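Local coordinates for tartrate dehydrogenase/decarboxylase (Pseudomonas putida, PDB 3FLK), which oxidises tartrate to oxaloglycolate with NAD, converts meso-tartrate to D-glycerate and oxidatively decarboxylates D-malate to pyruvate, using magnesium or manganese, at residues Phe149-Thr152 with Glu153-Val157; Leu178-Arg182 with Glu183-Val187; Pro201-Asp204 with Lys205-Ala209. The protein carries 1 engineered substitution. All coordinates share one frame; numbering follows the deposited sequence.

Contact 1: residues Phe149-Thr152 with Glu153-Val157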
loop_
_atom_site.group_PDB
_atom_site.type_symbol
_atom_site.label_atom_id
_atom_site.label_comp_id
_atom_site.label_asym_id
_atom_site.label_seq_id
_atom_site.Cartn_x
_atom_site.Cartn_y
_atom_site.Cartn_z
ATOM N N PHE A 149 -28.049 -11.779 -4.611
ATOM C CA PHE A 149 -29.122 -11.090 -3.880
ATOM C C PHE A 149 -29.043 -9.570 -4.047
ATOM O O PHE A 149 -29.266 -8.816 -3.096
ATOM C CB PHE A 149 -29.116 -11.475 -2.392
ATOM C CG PHE A 149 -28.898 -12.944 -2.138
ATOM C CD1 PHE A 149 -29.831 -13.888 -2.566
ATOM C CD2 PHE A 149 -27.762 -13.383 -1.463
ATOM C CE1 PHE A 149 -29.629 -15.252 -2.332
ATOM C CE2 PHE A 149 -27.552 -14.744 -1.221
ATOM C CZ PHE A 149 -28.490 -15.679 -1.657
ATOM N N GLU A 150 -28.729 -9.139 -5.269
ATOM C CA GLU A 150 -28.528 -7.726 -5.589
ATOM C C GLU A 150 -29.720 -6.868 -5.170
ATOM O O GLU A 150 -30.875 -7.286 -5.304
ATOM C CB GLU A 150 -28.247 -7.552 -7.085
ATOM C CG GLU A 150 -27.738 -6.165 -7.480
ATOM C CD GLU A 150 -27.351 -6.062 -8.950
ATOM O OE1 GLU A 150 -27.558 -7.036 -9.709
ATOM O OE2 GLU A 150 -26.836 -4.994 -9.348
ATOM N N ASN A 151 -29.416 -5.680 -4.647
ATOM C CA ASN A 151 -30.420 -4.689 -4.235
ATOM C C ASN A 151 -31.269 -5.092 -3.024
ATOM O O ASN A 151 -32.350 -4.541 -2.807
ATOM C CB ASN A 151 -31.311 -4.277 -5.420
ATOM C CG ASN A 151 -30.521 -3.657 -6.562
ATOM O OD1 ASN A 151 -29.593 -2.876 -6.347
ATOM N ND2 ASN A 151 -30.894 -4.001 -7.788
ATOM N N THR A 152 -30.777 -6.052 -2.242
ATOM C CA THR A 152 -31.431 -6.461 -0.995
ATOM C C THR A 152 -30.448 -6.394 0.174
ATOM O O THR A 152 -29.240 -6.267 -0.027
ATOM C CB THR A 152 -32.039 -7.899 -1.071
ATOM O OG1 THR A 152 -30.999 -8.883 -0.989
ATOM C CG2 THR A 152 -32.850 -8.107 -2.349
ATOM N N GLU A 153 -30.978 -6.485 1.391
ATOM C CA GLU A 153 -30.175 -6.503 2.612
ATOM C C GLU A 153 -29.176 -7.675 2.639
ATOM O O GLU A 153 -28.147 -7.604 3.311
ATOM C CB GLU A 153 -31.107 -6.555 3.832
ATOM C CG GLU A 153 -30.465 -6.201 5.173
ATOM C CD GLU A 153 -31.459 -6.236 6.336
ATOM O OE1 GLU A 153 -32.197 -7.242 6.481
ATOM O OE2 GLU A 153 -31.500 -5.259 7.115
ATOM N N ASN A 154 -29.487 -8.737 1.895
ATOM C CA ASN A 154 -28.674 -9.957 1.862
ATOM C C ASN A 154 -27.600 -9.953 0.773
ATOM O O ASN A 154 -26.910 -10.951 0.569
ATOM C CB ASN A 154 -29.578 -11.187 1.698
ATOM C CG ASN A 154 -30.571 -11.340 2.836
ATOM O OD1 ASN A 154 -30.218 -11.205 4.007
ATOM N ND2 ASN A 154 -31.820 -11.630 2.494
ATOM N N GLU A 155 -27.475 -8.822 0.082
ATOM C CA GLU A 155 -26.527 -8.634 -1.016
ATOM C C GLU A 155 -25.101 -9.072 -0.656
ATOM O O GLU A 155 -24.549 -8.645 0.358
ATOM C CB GLU A 155 -26.543 -7.163 -1.434
ATOM C CG GLU A 155 -25.815 -6.822 -2.716
ATOM C CD GLU A 155 -26.085 -5.388 -3.144
ATOM O OE1 GLU A 155 -25.794 -4.461 -2.357
ATOM O OE2 GLU A 155 -26.607 -5.186 -4.259
ATOM N N ILE A 156 -24.535 -9.935 -1.498
ATOM C CA ILE A 156 -23.171 -10.458 -1.334
ATOM C C ILE A 156 -22.387 -10.241 -2.625
ATOM O O ILE A 156 -22.906 -10.467 -3.720
ATOM C CB ILE A 156 -23.170 -11.981 -0.998
ATOM C CG1 ILE A 156 -23.920 -12.261 0.307
ATOM C CG2 ILE A 156 -21.738 -12.533 -0.898
ATOM C CD1 ILE A 156 -24.422 -13.703 0.423
ATOM N N VAL A 157 -21.135 -9.811 -2.486
ATOM C CA VAL A 157 -20.237 -9.620 -3.622
ATOM C C VAL A 157 -18.989 -10.489 -3.445
ATOM O O VAL A 157 -18.333 -10.439 -2.404
ATOM C CB VAL A 157 -19.854 -8.129 -3.797
ATOM C CG1 VAL A 157 -18.717 -7.961 -4.799
ATOM C CG2 VAL A 157 -21.067 -7.324 -4.243
HETATM O O HOH W 1 -32.627 -11.516 -0.648
#

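Contact 2: residues Leu178-Arg182 with Glu183-Val187. With SO4 (sulfate ion), chain M.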
loop_
_atom_site.group_PDB
_atom_site.type_symbol
_atom_site.label_atom_id
_atom_site.label_comp_id
_atom_site.label_asym_id
_atom_site.label_seq_id
_atom_site.Cartn_x
_atom_site.Cartn_y
_atom_site.Cartn_z
ATOM N N LEU A 178 17.357 -10.884 -12.615
ATOM C CA LEU A 178 17.690 -9.458 -12.624
ATOM C C LEU A 178 18.634 -9.100 -11.477
ATOM O O LEU A 178 19.646 -8.431 -11.688
ATOM C CB LEU A 178 16.412 -8.606 -12.568
ATOM C CG LEU A 178 16.504 -7.088 -12.779
ATOM C CD1 LEU A 178 16.980 -6.735 -14.179
ATOM C CD2 LEU A 178 15.150 -6.443 -12.509
ATOM N N ALA A 179 18.301 -9.566 -10.273
ATOM C CA ALA A 179 19.131 -9.360 -9.090
ATOM C C ALA A 179 20.547 -9.914 -9.272
ATOM O O ALA A 179 21.515 -9.290 -8.843
ATOM C CB ALA A 179 18.478 -9.977 -7.869
ATOM N N GLU A 180 20.650 -11.077 -9.911
ATOM C CA GLU A 180 21.938 -11.720 -10.189
ATOM C C GLU A 180 22.849 -10.824 -11.042
ATOM O O GLU A 180 24.059 -10.767 -10.815
ATOM C CB GLU A 180 21.714 -13.083 -10.862
ATOM C CG GLU A 180 22.985 -13.892 -11.167
ATOM C CD GLU A 180 23.695 -14.400 -9.920
ATOM O OE1 GLU A 180 23.009 -14.856 -8.982
ATOM O OE2 GLU A 180 24.946 -14.356 -9.884
ATOM N N LYS A 181 22.253 -10.122 -12.005
ATOM C CA LYS A 181 22.982 -9.217 -12.898
ATOM C C LYS A 181 23.402 -7.914 -12.217
ATOM O O LYS A 181 24.324 -7.233 -12.679
ATOM C CB LYS A 181 22.132 -8.870 -14.121
ATOM C CG LYS A 181 21.897 -9.997 -15.101
ATOM C CD LYS A 181 21.517 -9.424 -16.461
ATOM C CE LYS A 181 20.771 -10.425 -17.323
ATOM N NZ LYS A 181 19.315 -10.461 -16.992
ATOM N N ARG A 182 22.715 -7.562 -11.134
ATOM C CA ARG A 182 22.943 -6.288 -10.451
ATOM C C ARG A 182 24.050 -6.383 -9.403
ATOM O O ARG A 182 24.427 -7.481 -8.992
ATOM C CB ARG A 182 21.637 -5.762 -9.845
ATOM C CG ARG A 182 20.646 -5.267 -10.898
ATOM C CD ARG A 182 19.267 -4.972 -10.315
ATOM N NE ARG A 182 19.240 -3.753 -9.505
ATOM C CZ ARG A 182 18.991 -2.532 -9.977
ATOM N NH1 ARG A 182 18.747 -2.341 -11.269
ATOM N NH2 ARG A 182 18.988 -1.494 -9.150
ATOM N N GLU A 183 24.568 -5.228 -8.988
ATOM C CA GLU A 183 25.698 -5.156 -8.057
ATOM C C GLU A 183 25.359 -5.635 -6.640
ATOM O O GLU A 183 26.189 -6.268 -5.983
ATOM C CB GLU A 183 26.264 -3.730 -8.016
ATOM C CG GLU A 183 27.741 -3.633 -7.608
ATOM C CD GLU A 183 28.711 -3.993 -8.734
ATOM O OE1 GLU A 183 28.390 -3.744 -9.919
ATOM O OE2 GLU A 183 29.807 -4.518 -8.429
ATOM N N ARG A 184 24.146 -5.339 -6.174
ATOM C CA ARG A 184 23.761 -5.670 -4.796
ATOM C C ARG A 184 23.255 -7.108 -4.608
ATOM O O ARG A 184 23.305 -7.641 -3.497
ATOM C CB ARG A 184 22.765 -4.647 -4.238
ATOM C CG ARG A 184 23.390 -3.283 -3.976
ATOM C CD ARG A 184 22.359 -2.263 -3.527
ATOM N NE ARG A 184 22.082 -2.355 -2.094
ATOM C CZ ARG A 184 21.076 -1.739 -1.478
ATOM N NH1 ARG A 184 20.228 -0.980 -2.161
ATOM N NH2 ARG A 184 20.913 -1.890 -0.170
ATOM N N LYS A 185 22.783 -7.722 -5.693
ATOM C CA LYS A 185 22.267 -9.101 -5.687
ATOM C C LYS A 185 21.307 -9.349 -4.520
ATOM O O LYS A 185 21.557 -10.194 -3.654
ATOM C CB LYS A 185 23.416 -10.123 -5.703
ATOM C CG LYS A 185 24.416 -9.894 -6.829
ATOM C CD LYS A 185 25.304 -11.099 -7.079
ATOM C CE LYS A 185 26.523 -10.717 -7.916
ATOM N NZ LYS A 185 26.167 -10.022 -9.190
ATOM N N HIS A 186 20.209 -8.598 -4.508
ATOM C CA HIS A 186 19.256 -8.642 -3.403
ATOM C C HIS A 186 17.812 -8.534 -3.892
ATOM O O HIS A 186 17.475 -7.627 -4.659
ATOM C CB HIS A 186 19.590 -7.542 -2.384
ATOM C CG HIS A 186 18.561 -7.366 -1.310
ATOM N ND1 HIS A 186 18.091 -8.414 -0.548
ATOM C CD2 HIS A 186 17.929 -6.258 -0.855
ATOM C CE1 HIS A 186 17.206 -7.963 0.321
ATOM N NE2 HIS A 186 17.088 -6.657 0.155
ATOM N N VAL A 187 16.974 -9.474 -3.452
ATOM C CA VAL A 187 15.548 -9.494 -3.794
ATOM C C VAL A 187 14.697 -9.357 -2.535
ATOM O O VAL A 187 14.880 -10.104 -1.572
ATOM C CB VAL A 187 15.141 -10.801 -4.540
ATOM C CG1 VAL A 187 13.622 -10.911 -4.681
ATOM C CG2 VAL A 187 15.786 -10.876 -5.901
HETATM S S SO4 M . 23.400 -2.213 -10.951
HETATM O O1 SO4 M . 22.549 -2.355 -9.774
HETATM O O2 SO4 M . 22.586 -2.339 -12.157
HETATM O O3 SO4 M . 24.045 -0.903 -10.927
HETATM O O4 SO4 M . 24.425 -3.253 -10.946
#

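Contact 3: residues Pro201-Asp204 with Lys205-Ala209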
loop_
_atom_site.group_PDB
_atom_site.type_symbol
_atom_site.label_atom_id
_atom_site.label_comp_id
_atom_site.label_asym_id
_atom_site.label_seq_id
_atom_site.Cartn_x
_atom_site.Cartn_y
_atom_site.Cartn_z
ATOM N N PRO A 201 0.813 -17.468 1.538
ATOM C CA PRO A 201 1.689 -18.580 1.937
ATOM C C PRO A 201 2.228 -19.353 0.733
ATOM O O PRO A 201 3.368 -19.807 0.759
ATOM C CB PRO A 201 0.765 -19.464 2.776
ATOM C CG PRO A 201 -0.229 -18.510 3.336
ATOM C CD PRO A 201 -0.497 -17.557 2.211
ATOM N N TYR A 202 1.415 -19.473 -0.313
ATOM C CA TYR A 202 1.831 -20.128 -1.546
ATOM C C TYR A 202 2.913 -19.338 -2.292
ATOM O O TYR A 202 3.902 -19.914 -2.753
ATOM C CB TYR A 202 0.631 -20.377 -2.461
ATOM C CG TYR A 202 1.016 -21.005 -3.777
ATOM C CD1 TYR A 202 1.353 -22.357 -3.852
ATOM C CD2 TYR A 202 1.059 -20.243 -4.945
ATOM C CE1 TYR A 202 1.719 -22.935 -5.060
ATOM C CE2 TYR A 202 1.422 -20.814 -6.158
ATOM C CZ TYR A 202 1.749 -22.159 -6.207
ATOM O OH TYR A 202 2.109 -22.724 -7.404
ATOM N N TRP A 203 2.708 -18.028 -2.415
ATOM C CA TRP A 203 3.698 -17.121 -3.005
ATOM C C TRP A 203 5.035 -17.243 -2.267
ATOM O O TRP A 203 6.083 -17.359 -2.901
ATOM C CB TRP A 203 3.165 -15.682 -2.992
ATOM C CG TRP A 203 4.145 -14.600 -3.400
ATOM C CD1 TRP A 203 5.009 -13.922 -2.579
ATOM C CD2 TRP A 203 4.328 -14.051 -4.709
ATOM N NE1 TRP A 203 5.723 -12.998 -3.300
ATOM C CE2 TRP A 203 5.328 -13.055 -4.610
ATOM C CE3 TRP A 203 3.753 -14.308 -5.961
ATOM C CZ2 TRP A 203 5.768 -12.317 -5.717
ATOM C CZ3 TRP A 203 4.191 -13.569 -7.063
ATOM C CH2 TRP A 203 5.189 -12.586 -6.929
ATOM N N ASP A 204 4.982 -17.244 -0.934
ATOM C CA ASP A 204 6.166 -17.449 -0.090
ATOM C C ASP A 204 6.855 -18.791 -0.361
ATOM O O ASP A 204 8.083 -18.854 -0.454
ATOM C CB ASP A 204 5.800 -17.351 1.394
ATOM C CG ASP A 204 5.380 -15.950 1.813
ATOM O OD1 ASP A 204 5.355 -15.038 0.959
ATOM O OD2 ASP A 204 5.075 -15.764 3.009
ATOM N N LYS A 205 6.058 -19.851 -0.486
ATOM C CA LYS A 205 6.571 -21.195 -0.761
ATOM C C LYS A 205 7.328 -21.244 -2.091
ATOM O O LYS A 205 8.420 -21.815 -2.171
ATOM C CB LYS A 205 5.425 -22.210 -0.755
ATOM C CG LYS A 205 5.851 -23.649 -0.552
ATOM C CD LYS A 205 4.636 -24.561 -0.453
ATOM C CE LYS A 205 5.038 -25.992 -0.130
ATOM N NZ LYS A 205 3.846 -26.829 0.200
ATOM N N ARG A 206 6.752 -20.638 -3.126
ATOM C CA ARG A 206 7.395 -20.592 -4.440
ATOM C C ARG A 206 8.633 -19.686 -4.451
ATOM O O ARG A 206 9.587 -19.953 -5.182
ATOM C CB ARG A 206 6.409 -20.164 -5.534
ATOM C CG ARG A 206 5.192 -21.086 -5.736
ATOM C CD ARG A 206 5.566 -22.573 -5.807
ATOM N NE ARG A 206 6.450 -22.884 -6.930
ATOM C CZ ARG A 206 7.171 -23.999 -7.037
ATOM N NH1 ARG A 206 7.129 -24.925 -6.084
ATOM N NH2 ARG A 206 7.947 -24.183 -8.097
ATOM N N THR A 207 8.607 -18.624 -3.647
ATOM C CA THR A 207 9.750 -17.717 -3.507
ATOM C C THR A 207 10.940 -18.455 -2.889
ATOM O O THR A 207 12.056 -18.381 -3.406
ATOM C CB THR A 207 9.400 -16.459 -2.673
ATOM O OG1 THR A 207 8.224 -15.839 -3.207
ATOM C CG2 THR A 207 10.542 -15.452 -2.707
ATOM N N GLU A 208 10.680 -19.181 -1.801
ATOM C CA GLU A 208 11.683 -20.033 -1.156
ATOM C C GLU A 208 12.269 -21.046 -2.135
ATOM O O GLU A 208 13.482 -21.248 -2.173
ATOM C CB GLU A 208 11.080 -20.768 0.043
ATOM C CG GLU A 208 10.804 -19.888 1.249
ATOM C CD GLU A 208 9.895 -20.555 2.271
ATOM O OE1 GLU A 208 10.115 -21.748 2.587
ATOM O OE2 GLU A 208 8.962 -19.879 2.762
ATOM N N ALA A 209 11.397 -21.665 -2.929
ATOM C CA ALA A 209 11.801 -22.637 -3.945
ATOM C C ALA A 209 12.696 -22.019 -5.021
ATOM O O ALA A 209 13.667 -22.640 -5.459
ATOM C CB ALA A 209 10.578 -23.286 -4.575
HETATM O O HOH W 2 7.620 -14.297 -0.384
#

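Contact 1: residues Phe149-Thr152 with Glu153-Val157
T152, E155 and F149 carry this contact, which forms the loop at the end of a beta hairpin. Strand 145-148 runs out into it and strand 156-164 runs back. Two beta turns share T152: a type II turn from F149 to T152 and a type I turn from T152 to E155. The second is closed by E155 N, which bonds to T152 O at 3.1 Å.

E155 sends its extended side chain back across the loop. E155 OE2 accepts a nearly straight bond from N151 N, 2.9 Å long with 175° at the hydrogen. The N-H meets OE2 from above the carboxylate plane. The other oxygen, OE1, meets R165 of the second subunit in a salt bridge and its Y202 in a hydrogen bond. E155 is the buried residue of an otherwise exposed loop, and these partners hold its carboxylate on both oxygens and would be expected to keep it ionised.

F149 turns its side chain toward the returning chain. CG stands anti to the carbonyl carbon (chi1 -43°), and the ring lies alongside I156. I156 CD1 comes up to the ring edge, 3.7 Å from F149 CE2. The N154 carbonyl lies obliquely to the same ring.

T152 OG1, bonded to residues of both turns, donates to F149 O at 2.7 Å, on the same face of that carbonyl as T152 N, so two donors grip one oxygen. T152 OG1 accepts from N154 N at 3.3 Å. N154 OD1 bonds to R166 of the second subunit. A water donates to T152 OG1 and lies 3.2 Å from N154 ND2, from which it accepts.

Contact 2: residues Leu178-Arg182 with Glu183-Val187
K185 curls its side chain back and brings its ammonium group to two carbonyls at the turn that follows helix 165-181. This turn joins the helix to strand 186-191, a parallel strand of the large mixed sheet. K185 NZ donates to both carbonyls at once: E180 O at 2.8 Å and R182 O at 3.1 Å. Both oxygens meet NZ at a C=O...donor angle near 150°. The chain runs extended from CB and bends only at its last torsion (chi4 -54°), which brings NZ within bonding distance of both oxygens. The backbone of K185 has positive phi, and K185 CA lies against A179 O in a CA-H...O contact of 3.2 Å.

A179 CB presses on V187 CG2 at 3.5 Å, a tight carbon pair. This joins the helix to the start of strand 186-191.

R182 NE makes a salt bridge to D239. A sulfate, probably from the crystallisation liquor, sits over a face of the R182 guanidinium, with O1 above its centre. Sulfate O4 accepts from E183 N at 2.8 Å, through a bent bond.

E180 OE2 lies 4.6 Å from K185 NZ, beyond a salt bridge, and is hydrogen-bonded to H216. E180 O belongs to the last turn of the helix, whose C-terminal carbonyls carry partial negative charge. This would be expected to stabilise the K185 ammonium, with the E180 carboxylate perhaps adding a weaker pull.

Contact 3: residues Pro201-Asp204 with Lys205-Ala209
R206 follows Y202 by one turn of helix 199-211, and the two side chains lie side by side, pointing the same way. The R206 side chain can be followed from its root. R206 CB lies 3.8 Å from Y202 O. R206 CG, anti to the carbonyl carbon (chi1 -61°), sits over a face of the Y202 ring, 3.9 Å from the ring centroid and 22° off the normal. This is a CH-pi contact. A bend at chi2 carries R206 CD along the ring to 3.8 Å from Y202 OH. A second bend, at chi3, sets the direction of the guanidinium. Its plane is turned 24° from the ring plane, and A209 CB lies over one of its faces. At the tip, R206 NH2 makes a salt bridge to D169, while Y202 OH is taken by E155 of the second subunit.

The main chain keeps the i to i+4 bonds of an alpha helix, such as R206 N to Y202 O and E208 N to D204 O. W203 O takes two donors from T207. T207 N reaches W203 O at 2.9 Å. T207 OG1 reaches W203 O at 2.6 Å, coming in from above the carbonyl plane. T207 OG1 also rests over a face of the W203 indole, offset toward the rim by CD1 and NE1. A water donates to D204 OD1, 2.7 Å away, and weakly to T207 OG1.

The buried D204 carboxylate is met by T191, S193 and K221, the last in a salt bridge. Helix 199-211 is the crossover of the beta-alpha-beta unit between strands 186-191 and 218-223: W203, R206 and T207 pack on helix 165-181, W203 NE1 bonds to S189 of strand 186-191, and T207 and E208 touch W219 of strand 218-223.

From the N terminus the three contacts come in series, and none nests in or crosses another. Contact 1 closes the tip of the hairpin 145-164, on an arm far from the chain's centre. Strand 156-164 then leads into helix 165-181. Contact 2 closes the turn from that helix to strand 186-191 of the large sheet. The next helix, 199-211, holds contact 3. Contacts 2 and 3 lie about 6 Å apart at their nearest atoms, while contacts 1 and 3 of one chain are about 20 Å apart at their nearest atoms. In the dimer, however, E155 of contact 1 meets Y202 of contact 3 across the subunit interface.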